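PDB 4MU6: kinectin 1 (Kinesin receptor), which is a Legionella pneumophila effector, LegC3, whose precise function is not settled, represented by its elongated, helical N-terminal coiled-coil domain. Local coordinates for residues A[100-105]-A[185-190]; A[120-125]-A[164-169]; A[82-87]-A[202-207]. One frame throughout, in Å; residues are numbered along the deposited sequence.

Contact 1: residues A[100-105]-A[185-190]; sequences VLTREL and IKLNEI
Leu101 and Leu187 face each other where two antiparallel helices run past one another, with segment axes 10.5 Å apart and N-to-C directions at 149°. The CA atoms of Leu101 and Leu187 mark the register of the two segments at 7.3 Å.

The interface is apolar, and no hydrogen bond crosses it. Leu101 and Leu187 run alongside one another, pointing opposite ways. Leu101 CD1 meets three residues. Leu101 CD1 packs on Lys186 CB at 3.6 Å. Leu101 CD1 and Leu187 CD2 are 3.8 Å apart. The same methyl also reaches the delta methyl of Ile190, with Leu101 CD1 and Ile190 CD1 4.0 Å apart. In Leu101, CG sits beside the backbone N and opposite the carbonyl carbon (chi1 -68°), and the branch then extends toward the second helix.

The other Leu101 methyl, CD2, touches Lys186 CD at 3.9 Å. The two side chains cross at about a right angle. Lys186 gives its aliphatic carbons CB and CD to Leu101; its extended chain carries the ammonium end away.

Leu187 is shared between two turns of the first helix. Its CD2 turns to Leu101. Leu187 CD1 meets Leu105 CD1 tip to tip at 3.5 Å. Thr102 stands at the margin, its OG1 3.9 Å from Leu187 CD2. That hydroxyl is hydrogen-bonded to Lys98 O within its own helix, so it meets the leucine only by packing.

Residues 100-105 are the last turns of helix 43-105, and residues 185-190 lie within helix 158-217. Ile190 also touches Leu97 and Lys98 of helix 43-105. Toward the end of helix 43-105, Asn183 of helix 158-217 touches Leu101 and Leu105 and hydrogen-bonds Glu104.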
loop_
_atom_site.group_PDB
_atom_site.type_symbol
_atom_site.label_atom_id
_atom_site.label_comp_id
_atom_site.label_asym_id
_atom_site.label_seq_id
_atom_site.Cartn_x
_atom_site.Cartn_y
_atom_site.Cartn_z
ATOM N N VAL A 100 -28.416 0.588 -31.840
ATOM C CA VAL A 100 -29.537 1.424 -32.288
ATOM C C VAL A 100 -29.069 2.562 -33.194
ATOM O O VAL A 100 -29.677 2.804 -34.236
ATOM C CB VAL A 100 -30.435 1.958 -31.137
ATOM C CG1 VAL A 100 -31.071 0.807 -30.380
ATOM C CG2 VAL A 100 -29.662 2.854 -30.196
ATOM N N LEU A 101 -27.973 3.227 -32.827
ATOM C CA LEU A 101 -27.465 4.338 -33.627
ATOM C C LEU A 101 -27.104 3.868 -35.026
ATOM O O LEU A 101 -27.330 4.573 -36.009
ATOM C CB LEU A 101 -26.238 4.966 -32.977
ATOM C CG LEU A 101 -26.443 5.717 -31.663
ATOM C CD1 LEU A 101 -25.092 6.010 -31.075
ATOM C CD2 LEU A 101 -27.239 7.013 -31.879
ATOM N N THR A 102 -26.555 2.664 -35.105
ATOM C CA THR A 102 -26.066 2.138 -36.367
ATOM C C THR A 102 -27.231 1.647 -37.197
ATOM O O THR A 102 -27.229 1.786 -38.408
ATOM C CB THR A 102 -25.074 1.002 -36.127
ATOM O OG1 THR A 102 -23.964 1.507 -35.368
ATOM C CG2 THR A 102 -24.568 0.422 -37.442
ATOM N N ARG A 103 -28.231 1.076 -36.535
ATOM C CA ARG A 103 -29.421 0.640 -37.235
ATOM C C ARG A 103 -30.098 1.865 -37.850
ATOM O O ARG A 103 -30.516 1.827 -39.003
ATOM C CB ARG A 103 -30.356 -0.112 -36.284
ATOM C CG ARG A 103 -31.684 -0.532 -36.881
ATOM C CD ARG A 103 -32.509 -1.326 -35.874
ATOM N NE ARG A 103 -31.778 -2.508 -35.422
ATOM C CZ ARG A 103 -31.435 -2.749 -34.160
ATOM N NH1 ARG A 103 -31.773 -1.902 -33.189
ATOM N NH2 ARG A 103 -30.765 -3.850 -33.866
ATOM N N GLU A 104 -30.166 2.968 -37.106
ATOM C CA GLU A 104 -30.767 4.184 -37.663
ATOM C C GLU A 104 -29.955 4.762 -38.831
ATOM O O GLU A 104 -30.508 5.098 -39.887
ATOM C CB GLU A 104 -30.968 5.238 -36.579
ATOM C CG GLU A 104 -31.606 6.516 -37.100
ATOM C CD GLU A 104 -32.140 7.389 -35.980
ATOM O OE1 GLU A 104 -31.524 7.399 -34.887
ATOM O OE2 GLU A 104 -33.186 8.045 -36.186
ATOM N N LEU A 105 -28.642 4.851 -38.642
ATOM C CA LEU A 105 -27.733 5.348 -39.675
ATOM C C LEU A 105 -27.851 4.601 -40.997
ATOM O O LEU A 105 -27.818 5.217 -42.063
ATOM C CB LEU A 105 -26.286 5.268 -39.199
ATOM C CG LEU A 105 -25.675 6.495 -38.533
ATOM C CD1 LEU A 105 -24.214 6.227 -38.250
ATOM C CD2 LEU A 105 -25.824 7.725 -39.409
ATOM N N ILE A 185 -21.506 11.483 -34.336
ATOM C CA ILE A 185 -20.817 12.013 -33.161
ATOM C C ILE A 185 -20.964 11.056 -31.972
ATOM O O ILE A 185 -19.995 10.783 -31.269
ATOM C CB ILE A 185 -21.313 13.435 -32.817
ATOM C CG1 ILE A 185 -20.828 14.419 -33.885
ATOM C CG2 ILE A 185 -20.845 13.880 -31.422
ATOM C CD1 ILE A 185 -21.544 15.760 -33.882
ATOM N N LYS A 186 -22.164 10.518 -31.780
ATOM C CA LYS A 186 -22.425 9.634 -30.645
ATOM C C LYS A 186 -21.687 8.318 -30.820
ATOM O O LYS A 186 -21.373 7.635 -29.853
ATOM C CB LYS A 186 -23.930 9.364 -30.513
ATOM C CG LYS A 186 -24.710 10.405 -29.735
ATOM C CD LYS A 186 -26.188 10.322 -30.066
ATOM C CE LYS A 186 -27.013 11.327 -29.266
ATOM N NZ LYS A 186 -28.386 11.465 -29.847
ATOM N N LEU A 187 -21.440 7.947 -32.071
ATOM C CA LEU A 187 -20.712 6.734 -32.336
ATOM C C LEU A 187 -19.249 6.963 -32.004
ATOM O O LEU A 187 -18.599 6.081 -31.456
ATOM C CB LEU A 187 -20.904 6.267 -33.773
ATOM C CG LEU A 187 -22.243 5.578 -34.062
ATOM C CD1 LEU A 187 -22.291 5.171 -35.522
ATOM C CD2 LEU A 187 -22.449 4.362 -33.165
ATOM N N ASN A 188 -18.751 8.158 -32.311
ATOM C CA ASN A 188 -17.389 8.523 -31.957
ATOM C C ASN A 188 -17.144 8.589 -30.446
ATOM O O ASN A 188 -16.110 8.116 -29.969
ATOM C CB ASN A 188 -17.000 9.843 -32.591
ATOM C CG ASN A 188 -16.805 9.738 -34.089
ATOM O OD1 ASN A 188 -16.445 8.681 -34.617
ATOM N ND2 ASN A 188 -17.033 10.844 -34.782
ATOM N N GLU A 189 -18.086 9.176 -29.702
ATOM C CA GLU A 189 -17.947 9.286 -28.255
ATOM C C GLU A 189 -18.013 7.907 -27.599
ATOM O O GLU A 189 -17.434 7.703 -26.534
ATOM C CB GLU A 189 -19.014 10.201 -27.653
ATOM C CG GLU A 189 -18.778 11.674 -27.928
ATOM C CD GLU A 189 -20.030 12.505 -27.728
ATOM O OE1 GLU A 189 -21.129 11.911 -27.636
ATOM O OE2 GLU A 189 -19.918 13.750 -27.659
ATOM N N ILE A 190 -18.716 6.972 -28.239
ATOM C CA ILE A 190 -18.738 5.578 -27.798
ATOM C C ILE A 190 -17.363 4.955 -27.943
ATOM O O ILE A 190 -16.905 4.244 -27.060
ATOM C CB ILE A 190 -19.766 4.727 -28.570
ATOM C CG1 ILE A 190 -21.176 4.991 -28.046
ATOM C CG2 ILE A 190 -19.455 3.230 -28.431
ATOM C CD1 ILE A 190 -22.255 4.337 -28.873
#

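Contact 2: residues A[120-125]-A[164-169]; sequences RLLHYK and RSINER
Ser165 meets Leu122 through carbon alone: its CB lies 3.7 Å from Leu122 CD1. Its hydroxyl is hydrogen-bonded to Arg161 O, one turn back in the same helix.

Ile166 is next and is the residue nearest Leu122 by CA position. Ile166 CG1 packs on Leu122 CB at 3.8 Å. With CG1 beside the backbone N (chi1 -70°), the gamma and delta carbons approach the other helix although the CB bond does not point straight at it. Ile166 CD1 reaches His123 CD2 at 3.8 Å, and the isoleucine crosses the histidine side chain at about a right angle.

Arg169, one turn further on, gives its CG to Leu122 CD1 at 3.6 Å. The arginine chain passes across the leucine. Its NH1 is hydrogen-bonded to Gln115. Leu122 CD1 thus touches Ser165, Ile166 and Arg169.

The segment axes run antiparallel at 158°, 9.8 Å apart. Small apolar contacts flanked by polar chains join helices 108-127 and 158-217, as is characteristic of an antiparallel helical hairpin of coiled-coil type.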
loop_
_atom_site.group_PDB
_atom_site.type_symbol
_atom_site.label_atom_id
_atom_site.label_comp_id
_atom_site.label_asym_id
_atom_site.label_seq_id
_atom_site.Cartn_x
_atom_site.Cartn_y
_atom_site.Cartn_z
ATOM N N ARG A 120 -39.829 15.820 -54.974
ATOM C CA ARG A 120 -39.738 16.036 -56.415
ATOM C C ARG A 120 -41.108 16.008 -57.083
ATOM O O ARG A 120 -41.400 16.817 -57.959
ATOM C CB ARG A 120 -38.818 14.994 -57.056
ATOM C CG ARG A 120 -37.530 15.577 -57.630
ATOM C CD ARG A 120 -36.656 14.504 -58.273
ATOM N NE ARG A 120 -35.996 13.652 -57.290
ATOM C CZ ARG A 120 -36.281 12.366 -57.090
ATOM N NH1 ARG A 120 -37.223 11.765 -57.811
ATOM N NH2 ARG A 120 -35.619 11.676 -56.170
ATOM N N LEU A 121 -41.934 15.054 -56.681
ATOM C CA LEU A 121 -43.309 14.992 -57.143
ATOM C C LEU A 121 -44.096 16.254 -56.740
ATOM O O LEU A 121 -44.889 16.768 -57.523
ATOM C CB LEU A 121 -43.975 13.731 -56.591
ATOM C CG LEU A 121 -45.425 13.454 -56.961
ATOM C CD1 LEU A 121 -45.575 13.185 -58.448
ATOM C CD2 LEU A 121 -45.942 12.285 -56.126
ATOM N N LEU A 122 -43.875 16.757 -55.525
ATOM C CA LEU A 122 -44.547 17.981 -55.098
ATOM C C LEU A 122 -44.166 19.180 -55.973
ATOM O O LEU A 122 -45.024 20.013 -56.290
ATOM C CB LEU A 122 -44.263 18.303 -53.635
ATOM C CG LEU A 122 -44.857 17.377 -52.575
ATOM C CD1 LEU A 122 -44.305 17.774 -51.235
ATOM C CD2 LEU A 122 -46.390 17.436 -52.571
ATOM N N HIS A 123 -42.892 19.265 -56.362
ATOM C CA HIS A 123 -42.425 20.372 -57.190
ATOM C C HIS A 123 -43.045 20.263 -58.569
ATOM O O HIS A 123 -43.357 21.273 -59.201
ATOM C CB HIS A 123 -40.907 20.359 -57.333
ATOM C CG HIS A 123 -40.185 20.980 -56.182
ATOM N ND1 HIS A 123 -39.013 20.461 -55.673
ATOM C CD2 HIS A 123 -40.462 22.084 -55.444
ATOM C CE1 HIS A 123 -38.600 21.217 -54.671
ATOM N NE2 HIS A 123 -39.466 22.204 -54.505
ATOM N N TYR A 124 -43.186 19.024 -59.032
ATOM C CA TYR A 124 -43.816 18.732 -60.314
ATOM C C TYR A 124 -45.284 19.158 -60.259
ATOM O O TYR A 124 -45.757 19.875 -61.138
ATOM C CB TYR A 124 -43.655 17.239 -60.648
ATOM C CG TYR A 124 -44.291 16.762 -61.941
ATOM C CD1 TYR A 124 -43.685 17.003 -63.175
ATOM C CD2 TYR A 124 -45.485 16.036 -61.928
ATOM C CE1 TYR A 124 -44.267 16.553 -64.365
ATOM C CE2 TYR A 124 -46.072 15.583 -63.110
ATOM C CZ TYR A 124 -45.459 15.844 -64.324
ATOM O OH TYR A 124 -46.038 15.396 -65.495
ATOM N N LYS A 125 -45.993 18.748 -59.208
ATOM C CA LYS A 125 -47.382 19.170 -59.014
ATOM C C LYS A 125 -47.559 20.693 -58.916
ATOM O O LYS A 125 -48.551 21.229 -59.386
ATOM C CB LYS A 125 -48.007 18.506 -57.787
ATOM C CG LYS A 125 -48.180 17.003 -57.894
ATOM C CD LYS A 125 -48.997 16.463 -56.726
ATOM C CE LYS A 125 -49.215 14.961 -56.846
ATOM N NZ LYS A 125 -50.179 14.462 -55.823
ATOM N N ARG A 164 -46.984 24.164 -48.367
ATOM C CA ARG A 164 -46.829 23.704 -46.997
ATOM C C ARG A 164 -46.269 22.290 -46.982
ATOM O O ARG A 164 -45.431 21.961 -46.140
ATOM C CB ARG A 164 -48.150 23.783 -46.227
ATOM C CG ARG A 164 -48.480 25.183 -45.708
ATOM C CD ARG A 164 -49.697 25.182 -44.781
ATOM N NE ARG A 164 -50.916 24.780 -45.478
ATOM C CZ ARG A 164 -51.812 25.627 -45.986
ATOM N NH1 ARG A 164 -51.636 26.940 -45.870
ATOM N NH2 ARG A 164 -52.889 25.159 -46.606
ATOM N N SER A 165 -46.724 21.465 -47.924
ATOM C CA SER A 165 -46.209 20.106 -48.065
ATOM C C SER A 165 -44.734 20.138 -48.416
ATOM O O SER A 165 -43.933 19.403 -47.824
ATOM C CB SER A 165 -46.980 19.339 -49.128
ATOM O OG SER A 165 -48.267 19.012 -48.650
ATOM N N ILE A 166 -44.378 20.996 -49.371
ATOM C CA ILE A 166 -42.977 21.205 -49.723
ATOM C C ILE A 166 -42.138 21.618 -48.498
ATOM O O ILE A 166 -41.056 21.061 -48.247
ATOM C CB ILE A 166 -42.831 22.267 -50.819
ATOM C CG1 ILE A 166 -43.373 21.724 -52.144
ATOM C CG2 ILE A 166 -41.371 22.672 -50.965
ATOM C CD1 ILE A 166 -43.523 22.774 -53.238
ATOM N N ASN A 167 -42.642 22.587 -47.733
ATOM C CA ASN A 167 -41.923 23.059 -46.558
ATOM C C ASN A 167 -41.706 21.931 -45.549
ATOM O O ASN A 167 -40.620 21.795 -45.001
ATOM C CB ASN A 167 -42.621 24.250 -45.895
ATOM C CG ASN A 167 -41.794 24.843 -44.767
ATOM O OD1 ASN A 167 -40.731 25.424 -45.006
ATOM N ND2 ASN A 167 -42.269 24.688 -43.529
ATOM N N GLU A 168 -42.729 21.104 -45.341
ATOM C CA GLU A 168 -42.597 19.969 -44.438
ATOM C C GLU A 168 -41.568 18.949 -44.931
ATOM O O GLU A 168 -40.782 18.436 -44.131
ATOM C CB GLU A 168 -43.945 19.290 -44.157
ATOM C CG GLU A 168 -43.826 18.160 -43.113
ATOM C CD GLU A 168 -45.167 17.551 -42.693
ATOM O OE1 GLU A 168 -46.188 17.772 -43.394
ATOM O OE2 GLU A 168 -45.192 16.842 -41.653
ATOM N N ARG A 169 -41.561 18.666 -46.234
ATOM C CA ARG A 169 -40.592 17.718 -46.783
ATOM C C ARG A 169 -39.166 18.203 -46.548
ATOM O O ARG A 169 -38.285 17.418 -46.171
ATOM C CB ARG A 169 -40.801 17.496 -48.284
ATOM C CG ARG A 169 -42.073 16.754 -48.647
ATOM C CD ARG A 169 -42.058 15.331 -48.133
ATOM N NE ARG A 169 -43.327 14.654 -48.392
ATOM C CZ ARG A 169 -43.560 13.380 -48.100
ATOM N NH1 ARG A 169 -42.609 12.671 -47.542
ATOM N NH2 ARG A 169 -44.737 12.816 -48.367
#

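Contact 3: residues A[82-87]-A[202-207]; sequences IQKEQD and TKRVKR
Gln83, Lys84 and Asp87 receive Arg204 between two antiparallel helical segments, whose axes stand 11.5 Å apart with N-to-C directions at 149°. The nearest CA atoms are those of Lys84 and Arg204, at 8.5 Å. This is a polar part of the antiparallel helix pair in the LegC3 N-terminal coiled-coil domain, and residues 82-87 fall in a predicted coiled coil. Polar side chains span the distance between the helices.

Arg204 is buried and does most of the bridging. Its NH1 donates to two acceptors, both near the guanidinium plane. One is Gln83 OE1, with Arg204 NH1 to Gln83 OE1 2.7 Å and a bent N-H...O angle of 138°. The other is Asp87 OD2, in a straighter hydrogen bond (164°) that is part of a salt bridge. NH1 comes to this oxygen from above the carboxylate plane. The Arg204 chain bends at its third torsion, near the guanidinium. Lys84 covers one face of that group, with CB 3.9 Å from Arg204 NE. The ammonium of Lys84 leads away to a salt bridge with Asp88.

Asp87 OD2 has a further partner, ND1 of His200. This cluster of bonds probably fixes the carboxylate and favours its charged form. Arg207 stands one turn beyond Arg204 and pairs with Asp80.

Two waters join the network. One accepts from Arg204 NH2 and donates to Asp87 OD2. The other donates to Gln83 OE1 and accepts from Arg207 NH2; this water oxygen lies 2.9 Å from Arg207 NH2.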
loop_
_atom_site.group_PDB
_atom_site.type_symbol
_atom_site.label_atom_id
_atom_site.label_comp_id
_atom_site.label_asym_id
_atom_site.label_seq_id
_atom_site.Cartn_x
_atom_site.Cartn_y
_atom_site.Cartn_z
ATOM N N ILE A 82 -15.104 -3.196 -8.062
ATOM C CA ILE A 82 -16.103 -2.160 -8.284
ATOM C C ILE A 82 -15.954 -1.532 -9.660
ATOM O O ILE A 82 -16.929 -1.397 -10.387
ATOM C CB ILE A 82 -16.021 -1.053 -7.216
ATOM C CG1 ILE A 82 -16.595 -1.564 -5.897
ATOM C CG2 ILE A 82 -16.769 0.193 -7.669
ATOM C CD1 ILE A 82 -17.941 -2.252 -6.055
ATOM N N GLN A 83 -14.729 -1.154 -10.019
ATOM C CA GLN A 83 -14.498 -0.510 -11.308
ATOM C C GLN A 83 -14.804 -1.469 -12.463
ATOM O O GLN A 83 -15.202 -1.044 -13.544
ATOM C CB GLN A 83 -13.060 0.007 -11.403
ATOM C CG GLN A 83 -12.723 0.681 -12.728
ATOM C CD GLN A 83 -11.232 0.927 -12.898
ATOM O OE1 GLN A 83 -10.441 -0.006 -13.124
ATOM N NE2 GLN A 83 -10.837 2.187 -12.784
ATOM N N LYS A 84 -14.625 -2.768 -12.224
ATOM C CA LYS A 84 -14.916 -3.761 -13.235
ATOM C C LYS A 84 -16.406 -3.869 -13.510
ATOM O O LYS A 84 -16.812 -3.967 -14.660
ATOM C CB LYS A 84 -14.373 -5.129 -12.865
ATOM C CG LYS A 84 -14.289 -6.051 -14.054
ATOM C CD LYS A 84 -13.820 -7.444 -13.664
ATOM C CE LYS A 84 -13.690 -8.318 -14.906
ATOM N NZ LYS A 84 -14.833 -8.089 -15.837
ATOM N N GLU A 85 -17.216 -3.857 -12.460
ATOM C CA GLU A 85 -18.665 -3.954 -12.623
ATOM C C GLU A 85 -19.262 -2.719 -13.284
ATOM O O GLU A 85 -20.190 -2.820 -14.095
ATOM C CB GLU A 85 -19.340 -4.199 -11.273
ATOM C CG GLU A 85 -19.131 -5.598 -10.755
ATOM C CD GLU A 85 -18.993 -5.637 -9.252
ATOM O OE1 GLU A 85 -19.253 -4.600 -8.607
ATOM O OE2 GLU A 85 -18.613 -6.701 -8.718
ATOM N N GLN A 86 -18.737 -1.552 -12.924
ATOM C CA GLN A 86 -19.172 -0.314 -13.544
ATOM C C GLN A 86 -18.734 -0.236 -15.003
ATOM O O GLN A 86 -19.513 0.166 -15.866
ATOM C CB GLN A 86 -18.685 0.898 -12.746
ATOM C CG GLN A 86 -19.455 1.076 -11.456
ATOM C CD GLN A 86 -18.745 1.953 -10.452
ATOM O OE1 GLN A 86 -17.536 2.204 -10.560
ATOM N NE2 GLN A 86 -19.497 2.430 -9.458
ATOM N N ASP A 87 -17.498 -0.625 -15.287
ATOM C CA ASP A 87 -17.059 -0.682 -16.675
ATOM C C ASP A 87 -17.903 -1.666 -17.480
ATOM O O ASP A 87 -18.342 -1.341 -18.579
ATOM C CB ASP A 87 -15.576 -1.030 -16.791
ATOM C CG ASP A 87 -14.674 0.120 -16.384
ATOM O OD1 ASP A 87 -15.192 1.222 -16.072
ATOM O OD2 ASP A 87 -13.441 -0.081 -16.379
ATOM N N THR A 202 -6.639 -3.209 -18.875
ATOM C CA THR A 202 -5.215 -3.472 -18.917
ATOM C C THR A 202 -4.548 -3.269 -17.540
ATOM O O THR A 202 -3.870 -4.173 -17.046
ATOM C CB THR A 202 -4.545 -2.644 -20.017
ATOM O OG1 THR A 202 -5.014 -3.108 -21.293
ATOM C CG2 THR A 202 -3.042 -2.804 -19.966
ATOM N N LYS A 203 -4.777 -2.120 -16.902
ATOM C CA LYS A 203 -4.219 -1.876 -15.566
ATOM C C LYS A 203 -4.697 -2.886 -14.516
ATOM O O LYS A 203 -3.916 -3.312 -13.663
ATOM C CB LYS A 203 -4.498 -0.440 -15.099
ATOM C CG LYS A 203 -3.874 0.617 -15.988
ATOM C CD LYS A 203 -4.289 2.009 -15.555
ATOM C CE LYS A 203 -3.713 3.062 -16.472
ATOM N NZ LYS A 203 -4.147 4.426 -16.055
ATOM N N ARG A 204 -5.971 -3.268 -14.572
ATOM C CA ARG A 204 -6.480 -4.270 -13.647
ATOM C C ARG A 204 -5.779 -5.612 -13.861
ATOM O O ARG A 204 -5.396 -6.278 -12.892
ATOM C CB ARG A 204 -8.000 -4.421 -13.745
ATOM C CG ARG A 204 -8.777 -3.321 -13.041
ATOM C CD ARG A 204 -10.280 -3.634 -12.971
ATOM N NE ARG A 204 -10.875 -3.962 -14.267
ATOM C CZ ARG A 204 -11.480 -3.081 -15.065
ATOM N NH1 ARG A 204 -11.588 -1.804 -14.707
ATOM N NH2 ARG A 204 -11.996 -3.480 -16.219
ATOM N N VAL A 205 -5.586 -5.985 -15.125
ATOM C CA VAL A 205 -4.855 -7.211 -15.464
ATOM C C VAL A 205 -3.423 -7.181 -14.940
ATOM O O VAL A 205 -2.923 -8.178 -14.421
ATOM C CB VAL A 205 -4.834 -7.458 -17.005
ATOM C CG1 VAL A 205 -3.929 -8.629 -17.371
ATOM C CG2 VAL A 205 -6.245 -7.689 -17.529
ATOM N N LYS A 206 -2.753 -6.043 -15.081
ATOM C CA LYS A 206 -1.385 -5.920 -14.573
ATOM C C LYS A 206 -1.334 -6.070 -13.042
ATOM O O LYS A 206 -0.445 -6.735 -12.504
ATOM C CB LYS A 206 -0.767 -4.585 -15.017
ATOM C CG LYS A 206 -0.389 -4.527 -16.514
ATOM C CD LYS A 206 -0.364 -3.068 -17.020
ATOM C CE LYS A 206 0.488 -2.896 -18.274
ATOM N NZ LYS A 206 0.437 -1.483 -18.783
ATOM N N ARG A 207 -2.290 -5.463 -12.338
ATOM C CA ARG A 207 -2.324 -5.606 -10.885
ATOM C C ARG A 207 -2.630 -7.058 -10.497
ATOM O O ARG A 207 -2.041 -7.589 -9.557
ATOM C CB ARG A 207 -3.290 -4.612 -10.219
ATOM C CG ARG A 207 -2.825 -3.149 -10.333
ATOM C CD ARG A 207 -3.611 -2.202 -9.441
ATOM N NE ARG A 207 -4.982 -1.972 -9.871
ATOM C CZ ARG A 207 -5.339 -0.992 -10.700
ATOM N NH1 ARG A 207 -4.410 -0.176 -11.193
ATOM N NH2 ARG A 207 -6.619 -0.822 -11.033
HETATM O O HOH W 1 -7.577 0.403 -13.449
HETATM O O HOH W 2 -12.941 -2.053 -18.353
#

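In the fold
All three contacts use helix 158-217, which runs antiparallel to its partners. Contacts 1 and 3 pair it with helix 43-105. Contact 2 pairs it with helix 108-127, the next helix in the chain. The contacts are nested: contact 2 lies inside the loop closed by contact 1, and contact 1 inside that of contact 3. They are spread along the rod. The centres of contacts 1 and 3 are about 26 Å apart. The centres of contacts 1 and 2 are about 30 Å apart. Those of contacts 2 and 3 are about 56 Å apart. None touches another. Contact 3 is polar and water-bridged, whereas contacts 1 and 2 are held by apolar packing.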